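Local coordinates for periplasmic cell division protein (SufI) (Aquifex aeolicus, PDB 6SYY) that is a multicopper oxidase that holds four copper ions and probably couples substrate oxidation to the reduction of dioxygen, at residues Phe55-Gly60 with Lys99-Ser104. Residues are numbered along the deposited sequence; the frame is centred on the assembly and turned at random.
Sequences FLFPDG and KGQTFS
The amide of Gln101 reaches across to the backbone of 55-60, where NE2 donates to Phe57 O at 3.1 Å, coming in above the plane of that carbonyl. The same nitrogen turns back to its own segment and donates to Thr102 O, nearly straight at 172°, with both acceptors lying close to the amide plane. Thr102 O takes a second bond from Gly60 N, 3.0 Å away, and the two donors arrive from opposite faces of its carbonyl plane. Asp59 closes the outer end: its CG lies anti to the backbone N (chi1 -178°), which sends OD1 to Thr102 N in a fairly straight bond whose modelled length, 2.5 Å, is doubtfully short. On the Ser104 side a water donates to Pro58 O and accepts from Ser104 N, bridging the two backbones.

On the buried side the rings of Phe57 and Phe103 form an offset stack, centroids 4.6 Å apart and planes at 24°. Phe103 CE2 sits over the centre of the Phe57 ring, while Ser104 O approaches that ring at its edge.

Further out, Gln101 OE1 accepts from Arg98 N, so both ends of the amide are engaged and its rotation is fixed. Trp119 meets Phe103 edge-to-face, and Leu97 touches both stacked rings. The contact thus joins the end of strand 54-56 to the start of strand 102-110, in different sheets of the first cupredoxin-type domain. Phe103 lies about 10 Å, side chain to side chain, from the copper ligand His118, but no contact residue binds copper: this is packing near the site. One backbone bond and two side-chain-to-backbone bonds join the segments; with both N-H groups of buried Gln101 NE2 used, its polar end is satisfied beside the aromatic stack.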
loop_
_atom_site.group_PDB
_atom_site.type_symbol
_atom_site.label_atom_id
_atom_site.label_comp_id
_atom_site.label_asym_id
_atom_site.label_seq_id
_atom_site.Cartn_x
_atom_site.Cartn_y
_atom_site.Cartn_z
ATOM N N PHE A 55 2.081 -16.661 -6.211
ATOM C CA PHE A 55 0.959 -17.579 -6.343
ATOM C C PHE A 55 0.056 -17.071 -7.451
ATOM O O PHE A 55 -0.427 -15.936 -7.391
ATOM C CB PHE A 55 0.189 -17.710 -5.027
ATOM C CG PHE A 55 -0.997 -18.616 -5.115
ATOM C CD1 PHE A 55 -0.829 -19.980 -5.261
ATOM C CD2 PHE A 55 -2.281 -18.105 -5.055
ATOM C CE1 PHE A 55 -1.919 -20.820 -5.345
ATOM C CE2 PHE A 55 -3.375 -18.939 -5.139
ATOM C CZ PHE A 55 -3.194 -20.298 -5.285
ATOM N N LEU A 56 -0.153 -17.902 -8.464
ATOM C CA LEU A 56 -1.054 -17.571 -9.561
ATOM C C LEU A 56 -2.473 -17.886 -9.106
ATOM O O LEU A 56 -2.905 -19.042 -9.117
ATOM C CB LEU A 56 -0.668 -18.350 -10.812
ATOM C CG LEU A 56 0.827 -18.288 -11.131
ATOM C CD1 LEU A 56 1.156 -19.131 -12.343
ATOM C CD2 LEU A 56 1.273 -16.853 -11.345
ATOM N N PHE A 57 -3.196 -16.859 -8.686
ATOM C CA PHE A 57 -4.540 -17.051 -8.156
ATOM C C PHE A 57 -5.463 -17.536 -9.268
ATOM O O PHE A 57 -5.652 -16.818 -10.258
ATOM C CB PHE A 57 -5.047 -15.748 -7.559
ATOM C CG PHE A 57 -5.893 -15.925 -6.334
ATOM C CD1 PHE A 57 -5.336 -15.808 -5.071
ATOM C CD2 PHE A 57 -7.249 -16.196 -6.443
ATOM C CE1 PHE A 57 -6.117 -15.964 -3.933
ATOM C CE2 PHE A 57 -8.035 -16.357 -5.311
ATOM C CZ PHE A 57 -7.469 -16.236 -4.055
ATOM N N PRO A 58 -6.044 -18.728 -9.157
ATOM C CA PRO A 58 -6.852 -19.263 -10.255
ATOM C C PRO A 58 -8.141 -18.479 -10.444
ATOM O O PRO A 58 -8.625 -17.785 -9.548
ATOM C CB PRO A 58 -7.140 -20.701 -9.810
ATOM C CG PRO A 58 -7.116 -20.629 -8.324
ATOM C CD PRO A 58 -6.037 -19.628 -7.991
ATOM N N ASP A 59 -8.708 -18.621 -11.640
ATOM C CA ASP A 59 -9.901 -17.881 -12.041
ATOM C C ASP A 59 -11.145 -18.649 -11.592
ATOM O O ASP A 59 -11.441 -19.732 -12.108
ATOM C CB ASP A 59 -9.893 -17.655 -13.553
ATOM C CG ASP A 59 -11.088 -16.857 -14.035
ATOM O OD1 ASP A 59 -11.834 -16.329 -13.188
ATOM O OD2 ASP A 59 -11.283 -16.765 -15.264
ATOM N N GLY A 60 -11.872 -18.087 -10.630
ATOM C CA GLY A 60 -13.114 -18.688 -10.189
ATOM C C GLY A 60 -12.976 -19.984 -9.427
ATOM O O GLY A 60 -13.949 -20.736 -9.329
ATOM N N LYS A 99 -6.587 -9.192 -14.974
ATOM C CA LYS A 99 -7.777 -8.353 -15.005
ATOM C C LYS A 99 -8.886 -9.062 -15.764
ATOM O O LYS A 99 -8.672 -9.581 -16.863
ATOM C CB LYS A 99 -7.474 -7.002 -15.651
ATOM C CG LYS A 99 -8.646 -6.040 -15.618
ATOM C CD LYS A 99 -8.312 -4.751 -16.339
ATOM C CE LYS A 99 -9.496 -3.800 -16.329
ATOM N NZ LYS A 99 -9.202 -2.552 -17.085
ATOM N N GLY A 100 -10.073 -9.091 -15.165
ATOM C CA GLY A 100 -11.213 -9.755 -15.747
ATOM C C GLY A 100 -11.506 -11.122 -15.171
ATOM O O GLY A 100 -12.585 -11.664 -15.436
ATOM N N GLN A 101 -10.591 -11.686 -14.389
ATOM C CA GLN A 101 -10.812 -13.000 -13.807
ATOM C C GLN A 101 -11.740 -12.917 -12.595
ATOM O O GLN A 101 -11.962 -11.851 -12.010
ATOM C CB GLN A 101 -9.486 -13.636 -13.392
ATOM C CG GLN A 101 -8.975 -13.157 -12.047
ATOM C CD GLN A 101 -7.803 -13.966 -11.548
ATOM O OE1 GLN A 101 -6.663 -13.742 -11.954
ATOM N NE2 GLN A 101 -8.076 -14.919 -10.664
ATOM N N THR A 102 -12.283 -14.071 -12.218
ATOM C CA THR A 102 -13.065 -14.187 -10.996
ATOM C C THR A 102 -12.134 -14.487 -9.829
ATOM O O THR A 102 -11.168 -15.243 -9.966
ATOM C CB THR A 102 -14.131 -15.277 -11.127
ATOM O OG1 THR A 102 -15.061 -14.916 -12.156
ATOM C CG2 THR A 102 -14.889 -15.452 -9.818
ATOM N N PHE A 103 -12.423 -13.864 -8.690
ATOM C CA PHE A 103 -11.618 -13.948 -7.475
ATOM C C PHE A 103 -12.467 -14.623 -6.402
ATOM O O PHE A 103 -13.415 -14.019 -5.888
ATOM C CB PHE A 103 -11.172 -12.544 -7.060
ATOM C CG PHE A 103 -10.262 -12.502 -5.860
ATOM C CD1 PHE A 103 -10.759 -12.177 -4.608
ATOM C CD2 PHE A 103 -8.909 -12.755 -5.991
ATOM C CE1 PHE A 103 -9.928 -12.120 -3.504
ATOM C CE2 PHE A 103 -8.071 -12.705 -4.887
ATOM C CZ PHE A 103 -8.582 -12.386 -3.643
ATOM N N SER A 104 -12.139 -15.874 -6.071
ATOM C CA SER A 104 -12.914 -16.699 -5.138
ATOM C C SER A 104 -12.037 -17.042 -3.935
ATOM O O SER A 104 -11.330 -18.051 -3.947
ATOM C CB SER A 104 -13.412 -17.972 -5.827
ATOM O OG SER A 104 -14.075 -17.678 -7.041
HETATM O O HOH W 1 -10.379 -17.776 -7.599
#